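Local coordinates for transcriptional activator PlcR protein (Bacillus thuringiensis, PDB 3U3W), which activates transcription as a quorum-sensing virulence regulator, binding DNA through a helix-turn-helix domain when the signal peptide PapR is bound, at residues A[198-203]-A[236-241]; A[245-250]-A[258-263]; A[169-174]-A[206-211]; A[87-92]-A[273-278]. All blocks are in the same frame, centred on the assembly; numbering follows the deposited sequence.

Interaction 1: residues A[198-203]-A[236-241]; sequences VRYNHA and GQLYYQ
Tyr200 reaches from helix 192-208 onto Leu238 and Gln237 of helix 235-248, within the tetratricopeptide-like superhelix of the C-terminal domain. The two segments run nearly parallel, at 28° with axes 10.8 Å apart, a separation that a single tyrosine largely bridges. With CG anti to the backbone N (chi1 174°), the ring is carried straight across. Tyr200 CB begins the contact at 4.0 Å from Leu238 CD2. Past CG, the same methyl lies at the ring edge, close to its plane, with Tyr200 CD1 3.4 Å from Leu238 CD2. Tyr200 CE1 sits 3.4 Å from Gln237 CB, and CZ approaches that methylene similarly. The phenol and the Gln237 side chain cross at about a right angle. The glutamine meets the phenol through its CB, while its chain, bent at chi2, carries the amide away. That amide donates to an acidic side chain of the bound PapR peptide, Asn201 next to Tyr200 bonds the peptide backbone, and Tyr200 itself packs on an acidic peptide side chain, which places this buried contact beside the bound peptide. At the tip, the hydroxyl is joined to Gln241 through one water, which donates to Tyr200 OH and to Gln241 OE1, each at 2.7 Å.

Interaction 2: residues A[245-250]-A[258-263]; sequences CLRKLE and DAYKKA
An antiparallel helical hairpin, of the kind that builds tetratricopeptide-like domains, brings Arg247 and Leu246 near the end of helix 235-248 against Tyr260 and Ala259 of helix 253-269. A Schellman motif, with Glu250 at positive phi, ends the first helix just before the turn. The apolar half is slight: Leu246 CD1 rests 4.3 Å from Ala259 CB, and the nearest CA atoms, of Leu246 and Ala259, are 8.5 Å apart. The polar half lies alongside. Arg247 NE donates to Tyr260 OH over a rather long 3.3 Å, but nearly straight at 165°, and the oxygen lies in the guanidinium plane. The arginine chain bends at chi3 (48°) to present this edge, and the guanidinium and phenol planes are turned 37° apart. Glu244, one turn back, binds both partners, forming a salt bridge with Arg247 NH2 and a hydrogen bond with Tyr260 OH. Arginine, phenol and carboxylate thus form a closed polar triangle, in which the acid would be expected to offset the arginine charge and fix the direction of the hydroxyl.

Interaction 3: residues A[169-174]-A[206-211]; sequences GYLKKG and LYLDSR
Leu171 has by far the most surface buried here, and its CD1 methyl is pressed against the backbone where helix 192-208 ends. With CG anti to the carbonyl carbon (chi1 -65°), Leu171 CD1 arrives 3.6 Å from Leu208 C and equally close to Asp209 N. The second methyl, Leu171 CD2, leans on the side chain of Leu208 at 3.9 Å from its CB, the two leucines crossing at about a right angle. The start of helix 171-187 is thus packed on the end of the next helix, 192-208: Leu171 opens the former just after Tyr170 at the N-cap, while a Schellman motif with Ser210 as C-prime residue closes the latter. Asp209 flanks the methyl with its carboxylate, OD1 lying 3.7 Å from Leu171 CD1. Arg211 NE and NH2 both reach Asp209 OD2, side-on and from one face of the carboxylate, NE to OD2 at 2.9 Å. Leu208 also packs against an aromatic side chain of the bound peptide.

Interaction 4: residues A[87-92]-A[273-278]; sequences KQKRYK and HAYKEA
Tyr275 and Lys89 carry this contact between the turn after helix 72-87 and the segment following helix 253-269. Along 273-278 the backbone has helical angles but lacks the regular helical bonds, and Ala274 is the first to turn its CB toward the other segment, its CA 8.7 Å from that of Lys89. Tyr275 follows and makes the contact proper. Tyr275 OH accepts from Lys89 NZ at 3.2 Å, with the nitrogen at the ring edge near its plane and Lys89 CE 3.4 Å from the same oxygen. Bends at chi2 and chi4 curl Lys89 NZ back over its own turn to donate to Lys87 O at 3.0 Å, from above the carbonyl plane; NZ also bonds Cys86 O. A water donates to Lys87 O at 2.8 Å and to Tyr275 OH at 3.0 Å. For Tyr275 OH the stronger partner is an acidic side chain of the bound peptide; outside the two segments, Lys89 NZ also pairs with an acidic peptide side chain. Further along, Ala278 packs on the peptide too, and Tyr240 OH makes a weak hydrogen bond to Ala278 O. The segment therefore lies between helix 235-248, whose Gln237 touches Tyr275, and the junction of helices 72-87 and 91-102, while Phe267 of helix 253-269 meets the tyrosine ring.

From the N terminus, the chain first enters interaction 4 at 87-92, whose partner 273-278 does not come until 181 residues later; this long closure encloses the other three contacts and ties the junction of helices 72-87 and 91-102 to the segment after helix 253-269. Within it, interaction 3 joins the start of helix 171-187 to the end of helix 192-208, but interaction 1 opens at 198-203 before that closure, so the two cross, sharing helix 192-208. Interaction 1 closes at 236-241, and interaction 2 then follows in series on the same helix 235-248, joining it to helix 253-269. Interaction 1 touches all the others, through Tyr239 and Ala259, Gln241 and Tyr207, and Gln237 and Tyr275, whereas interaction 4 touches neither 2 nor 3.

Interaction 1: residues A[198-203]-A[236-241]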
loop_
_atom_site.group_PDB
_atom_site.type_symbol
_atom_site.label_atom_id
_atom_site.label_comp_id
_atom_site.label_asym_id
_atom_site.label_seq_id
_atom_site.Cartn_x
_atom_site.Cartn_y
_atom_site.Cartn_z
ATOM N N VAL A 198 13.168 -3.228 -8.166
ATOM C CA VAL A 198 13.959 -4.226 -8.890
ATOM C C VAL A 198 14.263 -3.772 -10.312
ATOM O O VAL A 198 15.392 -3.914 -10.774
ATOM C CB VAL A 198 13.274 -5.620 -8.966
ATOM C CG1 VAL A 198 14.169 -6.607 -9.725
ATOM C CG2 VAL A 198 12.961 -6.145 -7.586
ATOM N N ARG A 199 13.270 -3.232 -11.017
ATOM C CA ARG A 199 13.530 -2.746 -12.376
ATOM C C ARG A 199 14.565 -1.630 -12.397
ATOM O O ARG A 199 15.369 -1.522 -13.331
ATOM C CB ARG A 199 12.258 -2.311 -13.093
ATOM C CG ARG A 199 11.325 -3.456 -13.387
ATOM C CD ARG A 199 10.184 -3.047 -14.313
ATOM N NE ARG A 199 9.277 -4.179 -14.484
ATOM C CZ ARG A 199 9.428 -5.136 -15.395
ATOM N NH1 ARG A 199 10.449 -5.102 -16.260
ATOM N NH2 ARG A 199 8.556 -6.134 -15.444
ATOM N N TYR A 200 14.568 -0.816 -11.349
ATOM C CA TYR A 200 15.523 0.279 -11.271
ATOM C C TYR A 200 16.951 -0.227 -11.114
ATOM O O TYR A 200 17.870 0.285 -11.764
ATOM C CB TYR A 200 15.185 1.195 -10.119
ATOM C CG TYR A 200 16.209 2.273 -9.867
ATOM C CD1 TYR A 200 16.315 3.370 -10.715
ATOM C CD2 TYR A 200 17.058 2.202 -8.774
ATOM C CE1 TYR A 200 17.237 4.362 -10.481
ATOM C CE2 TYR A 200 17.987 3.199 -8.519
ATOM C CZ TYR A 200 18.070 4.276 -9.371
ATOM O OH TYR A 200 18.984 5.272 -9.109
ATOM N N ASN A 201 17.128 -1.213 -10.236
ATOM C CA ASN A 201 18.448 -1.754 -9.937
ATOM C C ASN A 201 18.925 -2.491 -11.167
ATOM O O ASN A 201 20.057 -2.325 -11.600
ATOM C CB ASN A 201 18.396 -2.696 -8.727
ATOM C CG ASN A 201 18.177 -1.965 -7.397
ATOM O OD1 ASN A 201 18.601 -0.814 -7.218
ATOM N ND2 ASN A 201 17.517 -2.646 -6.448
ATOM N N HIS A 202 18.025 -3.288 -11.733
ATOM C CA HIS A 202 18.236 -3.977 -13.000
ATOM C C HIS A 202 18.665 -2.992 -14.092
ATOM O O HIS A 202 19.620 -3.257 -14.824
ATOM C CB HIS A 202 16.950 -4.700 -13.406
ATOM C CG HIS A 202 17.108 -5.607 -14.581
ATOM N ND1 HIS A 202 16.035 -6.194 -15.218
ATOM C CD2 HIS A 202 18.214 -6.042 -15.229
ATOM C CE1 HIS A 202 16.474 -6.938 -16.218
ATOM N NE2 HIS A 202 17.793 -6.867 -16.244
ATOM N N ALA A 203 17.971 -1.856 -14.188
ATOM C CA ALA A 203 18.316 -0.843 -15.185
ATOM C C ALA A 203 19.729 -0.334 -14.968
ATOM O O ALA A 203 20.467 -0.163 -15.928
ATOM C CB ALA A 203 17.349 0.297 -15.164
ATOM N N GLY A 236 12.219 9.952 -8.884
ATOM C CA GLY A 236 13.341 10.852 -9.130
ATOM C C GLY A 236 14.542 10.099 -9.711
ATOM O O GLY A 236 15.080 10.470 -10.756
ATOM N N GLN A 237 14.939 9.022 -9.038
ATOM C CA GLN A 237 16.063 8.198 -9.480
ATOM C C GLN A 237 15.848 7.700 -10.899
ATOM O O GLN A 237 16.783 7.666 -11.681
ATOM C CB GLN A 237 16.292 7.014 -8.529
ATOM C CG GLN A 237 16.619 7.439 -7.097
ATOM C CD GLN A 237 15.352 7.676 -6.257
ATOM O OE1 GLN A 237 14.437 8.381 -6.682
ATOM N NE2 GLN A 237 15.299 7.072 -5.069
ATOM N N LEU A 238 14.605 7.332 -11.218
ATOM C CA LEU A 238 14.236 6.802 -12.531
ATOM C C LEU A 238 14.409 7.835 -13.640
ATOM O O LEU A 238 15.024 7.544 -14.653
ATOM C CB LEU A 238 12.800 6.262 -12.509
ATOM C CG LEU A 238 12.704 4.914 -11.769
ATOM C CD1 LEU A 238 11.264 4.506 -11.456
ATOM C CD2 LEU A 238 13.436 3.818 -12.556
ATOM N N TYR A 239 13.884 9.041 -13.443
ATOM C CA TYR A 239 14.132 10.126 -14.379
ATOM C C TYR A 239 15.604 10.415 -14.574
ATOM O O TYR A 239 16.018 10.735 -15.676
ATOM C CB TYR A 239 13.420 11.409 -13.956
ATOM C CG TYR A 239 11.962 11.361 -14.283
ATOM C CD1 TYR A 239 11.533 11.210 -15.594
ATOM C CD2 TYR A 239 11.013 11.425 -13.282
ATOM C CE1 TYR A 239 10.189 11.140 -15.901
ATOM C CE2 TYR A 239 9.675 11.356 -13.572
ATOM C CZ TYR A 239 9.267 11.216 -14.884
ATOM O OH TYR A 239 7.921 11.152 -15.154
ATOM N N TYR A 240 16.377 10.327 -13.497
ATOM C CA TYR A 240 17.806 10.551 -13.578
ATOM C C TYR A 240 18.400 9.448 -14.469
ATOM O O TYR A 240 19.081 9.725 -15.464
ATOM C CB TYR A 240 18.435 10.556 -12.169
ATOM C CG TYR A 240 19.945 10.680 -12.186
ATOM C CD1 TYR A 240 20.561 11.930 -12.185
ATOM C CD2 TYR A 240 20.760 9.544 -12.227
ATOM C CE1 TYR A 240 21.949 12.045 -12.222
ATOM C CE2 TYR A 240 22.149 9.656 -12.253
ATOM C CZ TYR A 240 22.732 10.901 -12.255
ATOM O OH TYR A 240 24.094 11.007 -12.289
ATOM N N GLN A 241 18.115 8.200 -14.120
ATOM C CA GLN A 241 18.558 7.073 -14.920
ATOM C C GLN A 241 18.152 7.184 -16.392
ATOM O O GLN A 241 18.904 6.788 -17.282
ATOM C CB GLN A 241 18.031 5.766 -14.351
ATOM C CG GLN A 241 18.716 4.584 -14.964
ATOM C CD GLN A 241 20.204 4.690 -14.775
ATOM O OE1 GLN A 241 20.684 4.888 -13.656
ATOM N NE2 GLN A 241 20.948 4.607 -15.868
HETATM O O HOH W 1 20.802 5.626 -11.016
#

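Interaction 2: residues A[245-250]-A[258-263]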
loop_
_atom_site.group_PDB
_atom_site.type_symbol
_atom_site.label_atom_id
_atom_site.label_comp_id
_atom_site.label_asym_id
_atom_site.label_seq_id
_atom_site.Cartn_x
_atom_site.Cartn_y
_atom_site.Cartn_z
ATOM N N CYS A 245 20.458 7.259 -19.758
ATOM C CA CYS A 245 20.283 6.411 -20.937
ATOM C C CYS A 245 20.134 7.252 -22.201
ATOM O O CYS A 245 20.740 6.964 -23.224
ATOM C CB CYS A 245 19.071 5.494 -20.773
ATOM S SG CYS A 245 19.298 4.205 -19.585
ATOM N N LEU A 246 19.324 8.297 -22.099
ATOM C CA LEU A 246 19.078 9.212 -23.196
ATOM C C LEU A 246 20.371 9.837 -23.703
ATOM O O LEU A 246 20.520 10.064 -24.904
ATOM C CB LEU A 246 18.088 10.302 -22.771
ATOM C CG LEU A 246 16.631 9.873 -22.503
ATOM C CD1 LEU A 246 15.725 11.087 -22.330
ATOM C CD2 LEU A 246 16.092 8.983 -23.609
ATOM N N ARG A 247 21.299 10.112 -22.790
ATOM C CA ARG A 247 22.590 10.687 -23.158
ATOM C C ARG A 247 23.424 9.686 -23.967
ATOM O O ARG A 247 23.969 10.026 -25.005
ATOM C CB ARG A 247 23.351 11.159 -21.911
ATOM C CG ARG A 247 24.409 12.222 -22.172
ATOM C CD ARG A 247 24.612 13.105 -20.932
ATOM N NE ARG A 247 24.769 12.315 -19.713
ATOM C CZ ARG A 247 25.922 11.796 -19.293
ATOM N NH1 ARG A 247 27.036 11.993 -19.990
ATOM N NH2 ARG A 247 25.962 11.078 -18.174
ATOM N N LYS A 248 23.502 8.446 -23.502
ATOM C CA LYS A 248 24.291 7.438 -24.199
ATOM C C LYS A 248 23.689 7.095 -25.553
ATOM O O LYS A 248 24.417 6.780 -26.502
ATOM C CB LYS A 248 24.437 6.166 -23.357
ATOM C CG LYS A 248 25.351 6.335 -22.186
ATOM C CD LYS A 248 26.672 6.925 -22.645
ATOM C CE LYS A 248 27.517 7.395 -21.474
ATOM N NZ LYS A 248 28.193 6.264 -20.774
ATOM N N LEU A 249 22.363 7.150 -25.634
ATOM C CA LEU A 249 21.665 6.782 -26.859
ATOM C C LEU A 249 21.603 7.956 -27.844
ATOM O O LEU A 249 21.041 7.829 -28.924
ATOM C CB LEU A 249 20.264 6.248 -26.547
ATOM C CG LEU A 249 20.224 4.860 -25.906
ATOM C CD1 LEU A 249 18.800 4.496 -25.515
ATOM C CD2 LEU A 249 20.825 3.791 -26.843
ATOM N N GLU A 250 22.178 9.092 -27.456
ATOM C CA GLU A 250 22.309 10.247 -28.349
ATOM C C GLU A 250 20.984 10.890 -28.766
ATOM O O GLU A 250 20.820 11.310 -29.908
ATOM C CB GLU A 250 23.143 9.881 -29.583
ATOM C CG GLU A 250 24.607 9.646 -29.251
ATOM C CD GLU A 250 25.429 9.256 -30.461
ATOM O OE1 GLU A 250 25.281 8.109 -30.939
ATOM O OE2 GLU A 250 26.219 10.101 -30.935
ATOM N N ASP A 258 15.154 17.454 -20.132
ATOM C CA ASP A 258 13.847 17.187 -19.537
ATOM C C ASP A 258 13.936 16.155 -18.422
ATOM O O ASP A 258 13.443 16.387 -17.319
ATOM C CB ASP A 258 12.853 16.694 -20.600
ATOM C CG ASP A 258 11.437 16.547 -20.057
ATOM O OD1 ASP A 258 10.823 17.574 -19.697
ATOM O OD2 ASP A 258 10.929 15.406 -20.000
ATOM N N ALA A 259 14.555 15.013 -18.717
ATOM C CA ALA A 259 14.618 13.933 -17.751
ATOM C C ALA A 259 15.315 14.394 -16.487
ATOM O O ALA A 259 14.818 14.158 -15.385
ATOM C CB ALA A 259 15.297 12.709 -18.332
ATOM N N TYR A 260 16.450 15.072 -16.641
ATOM C CA TYR A 260 17.222 15.535 -15.482
ATOM C C TYR A 260 16.477 16.593 -14.654
ATOM O O TYR A 260 16.601 16.629 -13.428
ATOM C CB TYR A 260 18.597 16.058 -15.909
ATOM C CG TYR A 260 19.593 14.995 -16.332
ATOM C CD1 TYR A 260 19.927 13.941 -15.479
ATOM C CD2 TYR A 260 20.222 15.055 -17.573
ATOM C CE1 TYR A 260 20.847 12.968 -15.857
ATOM C CE2 TYR A 260 21.149 14.088 -17.961
ATOM C CZ TYR A 260 21.458 13.051 -17.096
ATOM O OH TYR A 260 22.368 12.092 -17.476
ATOM N N LYS A 261 15.701 17.445 -15.326
ATOM C CA LYS A 261 14.884 18.445 -14.639
ATOM C C LYS A 261 13.818 17.776 -13.782
ATOM O O LYS A 261 13.604 18.147 -12.625
ATOM C CB LYS A 261 14.233 19.407 -15.635
ATOM C CG LYS A 261 15.190 20.458 -16.186
ATOM C CD LYS A 261 14.599 21.170 -17.404
ATOM C CE LYS A 261 13.464 22.120 -17.023
ATOM N NZ LYS A 261 12.278 21.434 -16.420
ATOM N N LYS A 262 13.159 16.777 -14.349
ATOM C CA LYS A 262 12.181 16.018 -13.594
ATOM C C LYS A 262 12.814 15.366 -12.359
ATOM O O LYS A 262 12.196 15.326 -11.295
ATOM C CB LYS A 262 11.487 14.988 -14.486
ATOM C CG LYS A 262 10.519 15.600 -15.500
ATOM C CD LYS A 262 9.938 14.503 -16.395
ATOM C CE LYS A 262 8.680 14.945 -17.133
ATOM N NZ LYS A 262 8.904 16.094 -18.049
ATOM N N ALA A 263 14.047 14.874 -12.489
ATOM C CA ALA A 263 14.736 14.267 -11.352
ATOM C C ALA A 263 15.036 15.300 -10.286
ATOM O O ALA A 263 14.795 15.067 -9.110
ATOM C CB ALA A 263 16.026 13.573 -11.792
#

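Interaction 3: residues A[169-174]-A[206-211]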
loop_
_atom_site.group_PDB
_atom_site.type_symbol
_atom_site.label_atom_id
_atom_site.label_comp_id
_atom_site.label_asym_id
_atom_site.label_seq_id
_atom_site.Cartn_x
_atom_site.Cartn_y
_atom_site.Cartn_z
ATOM N N GLY A 169 31.278 -5.666 -10.232
ATOM C CA GLY A 169 31.756 -6.184 -11.510
ATOM C C GLY A 169 31.074 -7.429 -12.073
ATOM O O GLY A 169 31.228 -7.742 -13.265
ATOM N N TYR A 170 30.323 -8.140 -11.231
ATOM C CA TYR A 170 29.613 -9.352 -11.655
ATOM C C TYR A 170 28.260 -9.057 -12.321
ATOM O O TYR A 170 27.220 -9.578 -11.908
ATOM C CB TYR A 170 29.441 -10.292 -10.464
ATOM C CG TYR A 170 30.757 -10.780 -9.944
ATOM C CD1 TYR A 170 31.338 -11.928 -10.460
ATOM C CD2 TYR A 170 31.441 -10.081 -8.958
ATOM C CE1 TYR A 170 32.560 -12.375 -10.001
ATOM C CE2 TYR A 170 32.662 -10.522 -8.486
ATOM C CZ TYR A 170 33.219 -11.670 -9.018
ATOM O OH TYR A 170 34.438 -12.125 -8.563
ATOM N N LEU A 171 28.299 -8.233 -13.365
ATOM C CA LEU A 171 27.108 -7.817 -14.087
ATOM C C LEU A 171 26.237 -8.984 -14.554
ATOM O O LEU A 171 25.027 -8.996 -14.332
ATOM C CB LEU A 171 27.482 -6.906 -15.254
ATOM C CG LEU A 171 28.087 -5.593 -14.753
ATOM C CD1 LEU A 171 28.513 -4.707 -15.893
ATOM C CD2 LEU A 171 27.069 -4.869 -13.878
ATOM N N LYS A 172 26.843 -9.979 -15.172
ATOM C CA LYS A 172 26.055 -11.092 -15.666
ATOM C C LYS A 172 25.309 -11.788 -14.527
ATOM O O LYS A 172 24.127 -12.106 -14.639
ATOM C CB LYS A 172 26.926 -12.089 -16.429
ATOM C CG LYS A 172 26.131 -13.259 -17.000
ATOM C CD LYS A 172 27.011 -14.479 -17.251
ATOM C CE LYS A 172 26.366 -15.411 -18.269
ATOM N NZ LYS A 172 26.212 -14.751 -19.612
ATOM N N LYS A 173 25.995 -12.031 -13.423
ATOM C CA LYS A 173 25.344 -12.714 -12.325
ATOM C C LYS A 173 24.224 -11.832 -11.752
ATOM O O LYS A 173 23.153 -12.324 -11.402
ATOM C CB LYS A 173 26.365 -13.093 -11.255
ATOM C CG LYS A 173 26.406 -14.582 -10.921
ATOM C CD LYS A 173 27.592 -14.878 -9.998
ATOM C CE LYS A 173 27.868 -16.372 -9.851
ATOM N NZ LYS A 173 29.139 -16.637 -9.092
ATOM N N GLY A 174 24.470 -10.527 -11.684
ATOM C CA GLY A 174 23.501 -9.609 -11.124
ATOM C C GLY A 174 22.265 -9.506 -11.991
ATOM O O GLY A 174 21.131 -9.643 -11.515
ATOM N N LEU A 206 22.141 -3.066 -16.249
ATOM C CA LEU A 206 22.135 -3.073 -17.709
ATOM C C LEU A 206 22.971 -1.920 -18.243
ATOM O O LEU A 206 23.765 -2.093 -19.183
ATOM C CB LEU A 206 20.695 -3.015 -18.260
ATOM C CG LEU A 206 19.876 -4.289 -17.975
ATOM C CD1 LEU A 206 18.371 -4.079 -18.023
ATOM C CD2 LEU A 206 20.287 -5.424 -18.916
ATOM N N TYR A 207 22.798 -0.745 -17.641
ATOM C CA TYR A 207 23.563 0.427 -18.039
ATOM C C TYR A 207 25.068 0.200 -17.813
ATOM O O TYR A 207 25.885 0.566 -18.650
ATOM C CB TYR A 207 23.086 1.657 -17.274
ATOM C CG TYR A 207 23.780 2.963 -17.639
ATOM C CD1 TYR A 207 25.080 3.243 -17.196
ATOM C CD2 TYR A 207 23.125 3.927 -18.405
ATOM C CE1 TYR A 207 25.703 4.444 -17.518
ATOM C CE2 TYR A 207 23.739 5.114 -18.742
ATOM C CZ TYR A 207 25.026 5.373 -18.290
ATOM O OH TYR A 207 25.622 6.572 -18.625
ATOM N N LEU A 208 25.438 -0.401 -16.686
ATOM C CA LEU A 208 26.859 -0.603 -16.396
ATOM C C LEU A 208 27.464 -1.586 -17.405
ATOM O O LEU A 208 28.662 -1.541 -17.684
ATOM C CB LEU A 208 27.082 -1.095 -14.959
ATOM C CG LEU A 208 26.858 -0.090 -13.819
ATOM C CD1 LEU A 208 26.948 -0.786 -12.460
ATOM C CD2 LEU A 208 27.850 1.091 -13.893
ATOM N N ASP A 209 26.608 -2.458 -17.945
ATOM C CA ASP A 209 26.960 -3.431 -18.967
ATOM C C ASP A 209 26.831 -2.861 -20.388
ATOM O O ASP A 209 26.894 -3.600 -21.372
ATOM C CB ASP A 209 26.064 -4.666 -18.829
ATOM C CG ASP A 209 26.750 -5.954 -19.276
ATOM O OD1 ASP A 209 27.997 -5.962 -19.369
ATOM O OD2 ASP A 209 26.038 -6.958 -19.516
ATOM N N SER A 210 26.640 -1.551 -20.483
ATOM C CA SER A 210 26.555 -0.847 -21.770
ATOM C C SER A 210 25.313 -1.191 -22.593
ATOM O O SER A 210 25.252 -0.864 -23.776
ATOM C CB SER A 210 27.810 -1.115 -22.616
ATOM O OG SER A 210 28.987 -0.746 -21.932
ATOM N N ARG A 211 24.342 -1.872 -21.996
ATOM C CA ARG A 211 23.084 -2.180 -22.686
ATOM C C ARG A 211 22.071 -1.050 -22.513
ATOM O O ARG A 211 21.097 -1.172 -21.779
ATOM C CB ARG A 211 22.503 -3.483 -22.158
ATOM C CG ARG A 211 23.523 -4.572 -22.116
ATOM C CD ARG A 211 22.925 -5.885 -21.678
ATOM N NE ARG A 211 23.996 -6.860 -21.534
ATOM C CZ ARG A 211 24.338 -7.732 -22.477
ATOM N NH1 ARG A 211 23.668 -7.780 -23.630
ATOM N NH2 ARG A 211 25.343 -8.563 -22.257
#

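Interaction 4: residues A[87-92]-A[273-278]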
loop_
_atom_site.group_PDB
_atom_site.type_symbol
_atom_site.label_atom_id
_atom_site.label_comp_id
_atom_site.label_asym_id
_atom_site.label_seq_id
_atom_site.Cartn_x
_atom_site.Cartn_y
_atom_site.Cartn_z
ATOM N N LYS A 87 15.975 3.747 2.936
ATOM C CA LYS A 87 15.576 4.645 1.859
ATOM C C LYS A 87 16.413 5.900 1.830
ATOM O O LYS A 87 16.796 6.382 0.764
ATOM C CB LYS A 87 14.100 5.025 2.000
ATOM C CG LYS A 87 13.194 4.304 1.039
ATOM C CD LYS A 87 11.811 4.117 1.635
ATOM C CE LYS A 87 10.741 4.071 0.557
ATOM N NZ LYS A 87 9.383 3.894 1.144
ATOM N N GLN A 88 16.681 6.443 3.010
ATOM C CA GLN A 88 17.500 7.634 3.124
ATOM C C GLN A 88 19.025 7.363 3.086
ATOM O O GLN A 88 19.820 8.300 3.133
ATOM C CB GLN A 88 17.095 8.407 4.376
ATOM C CG GLN A 88 15.584 8.417 4.590
ATOM C CD GLN A 88 15.143 9.286 5.772
ATOM O OE1 GLN A 88 15.870 9.443 6.748
ATOM N NE2 GLN A 88 13.944 9.853 5.678
ATOM N N LYS A 89 19.425 6.094 2.970
ATOM C CA LYS A 89 20.858 5.729 2.936
ATOM C C LYS A 89 21.574 6.051 4.258
ATOM O O LYS A 89 22.769 6.318 4.288
ATOM C CB LYS A 89 21.598 6.400 1.766
ATOM C CG LYS A 89 20.969 6.163 0.397
ATOM C CD LYS A 89 20.900 4.676 0.074
ATOM C CE LYS A 89 19.979 4.400 -1.108
ATOM N NZ LYS A 89 18.549 4.526 -0.735
ATOM N N ARG A 90 20.831 6.023 5.353
ATOM C CA ARG A 90 21.425 6.253 6.657
ATOM C C ARG A 90 21.922 4.939 7.277
ATOM O O ARG A 90 21.350 4.395 8.223
ATOM C CB ARG A 90 20.442 7.029 7.534
ATOM C CG ARG A 90 20.263 8.462 7.008
ATOM C CD ARG A 90 18.990 9.159 7.496
ATOM N NE ARG A 90 18.933 9.225 8.948
ATOM C CZ ARG A 90 17.913 9.720 9.647
ATOM N NH1 ARG A 90 16.841 10.206 9.020
ATOM N NH2 ARG A 90 17.960 9.731 10.983
ATOM N N TYR A 91 23.020 4.441 6.722
ATOM C CA TYR A 91 23.491 3.099 7.036
ATOM C C TYR A 91 24.176 2.964 8.390
ATOM O O TYR A 91 24.059 1.919 9.046
ATOM C CB TYR A 91 24.353 2.556 5.894
ATOM C CG TYR A 91 23.530 2.241 4.649
ATOM C CD1 TYR A 91 22.655 1.153 4.630
ATOM C CD2 TYR A 91 23.624 3.031 3.507
ATOM C CE1 TYR A 91 21.904 0.852 3.512
ATOM C CE2 TYR A 91 22.875 2.740 2.372
ATOM C CZ TYR A 91 22.017 1.652 2.379
ATOM O OH TYR A 91 21.262 1.373 1.262
ATOM N N LYS A 92 24.880 4.014 8.809
ATOM C CA LYS A 92 25.429 4.070 10.166
ATOM C C LYS A 92 24.326 3.830 11.206
ATOM O O LYS A 92 24.417 2.913 12.034
ATOM C CB LYS A 92 26.099 5.425 10.429
ATOM C CG LYS A 92 27.576 5.337 10.853
ATOM C CD LYS A 92 27.794 4.417 12.071
ATOM C CE LYS A 92 29.286 4.310 12.455
ATOM N NZ LYS A 92 29.542 3.286 13.525
ATOM N N HIS A 273 18.938 15.064 -0.333
ATOM C CA HIS A 273 20.138 15.906 -0.424
ATOM C C HIS A 273 21.346 15.212 -1.062
ATOM O O HIS A 273 21.969 15.770 -1.973
ATOM C CB HIS A 273 20.496 16.494 0.943
ATOM C CG HIS A 273 19.395 17.311 1.548
ATOM N ND1 HIS A 273 18.946 18.486 0.983
ATOM C CD2 HIS A 273 18.644 17.114 2.659
ATOM C CE1 HIS A 273 17.966 18.978 1.722
ATOM N NE2 HIS A 273 17.765 18.167 2.745
ATOM N N ALA A 274 21.663 14.010 -0.578
ATOM C CA ALA A 274 22.688 13.164 -1.186
ATOM C C ALA A 274 22.572 13.144 -2.718
ATOM O O ALA A 274 23.485 13.586 -3.422
ATOM C CB ALA A 274 22.594 11.742 -0.625
ATOM N N TYR A 275 21.441 12.640 -3.221
ATOM C CA TYR A 275 21.204 12.480 -4.659
ATOM C C TYR A 275 21.455 13.752 -5.468
ATOM O O TYR A 275 21.716 13.676 -6.664
ATOM C CB TYR A 275 19.769 12.000 -4.934
ATOM C CG TYR A 275 19.415 10.653 -4.352
ATOM C CD1 TYR A 275 19.582 10.382 -3.007
ATOM C CD2 TYR A 275 18.893 9.657 -5.148
ATOM C CE1 TYR A 275 19.249 9.144 -2.482
ATOM C CE2 TYR A 275 18.561 8.425 -4.633
ATOM C CZ TYR A 275 18.740 8.169 -3.303
ATOM O OH TYR A 275 18.390 6.925 -2.809
ATOM N N LYS A 276 21.359 14.914 -4.826
ATOM C CA LYS A 276 21.466 16.192 -5.540
ATOM C C LYS A 276 22.848 16.413 -6.158
ATOM O O LYS A 276 22.990 17.175 -7.117
ATOM C CB LYS A 276 21.137 17.368 -4.617
ATOM C CG LYS A 276 19.677 17.505 -4.203
ATOM C CD LYS A 276 19.606 18.127 -2.811
ATOM C CE LYS A 276 18.203 18.564 -2.409
ATOM N NZ LYS A 276 17.873 19.929 -2.911
ATOM N N GLU A 277 23.865 15.761 -5.595
ATOM C CA GLU A 277 25.228 15.887 -6.113
ATOM C C GLU A 277 25.323 15.373 -7.541
ATOM O O GLU A 277 25.836 16.060 -8.425
ATOM C CB GLU A 277 26.238 15.138 -5.233
ATOM C CG GLU A 277 26.859 15.982 -4.127
ATOM C CD GLU A 277 26.544 15.451 -2.734
ATOM O OE1 GLU A 277 26.891 14.280 -2.447
ATOM O OE2 GLU A 277 25.948 16.203 -1.928
ATOM N N ALA A 278 24.818 14.164 -7.758
ATOM C CA ALA A 278 24.910 13.520 -9.059
ATOM C C ALA A 278 24.449 14.426 -10.191
ATOM O O ALA A 278 24.727 14.159 -11.360
ATOM C CB ALA A 278 24.114 12.229 -9.062
HETATM O O HOH W 2 15.632 6.503 -1.794
#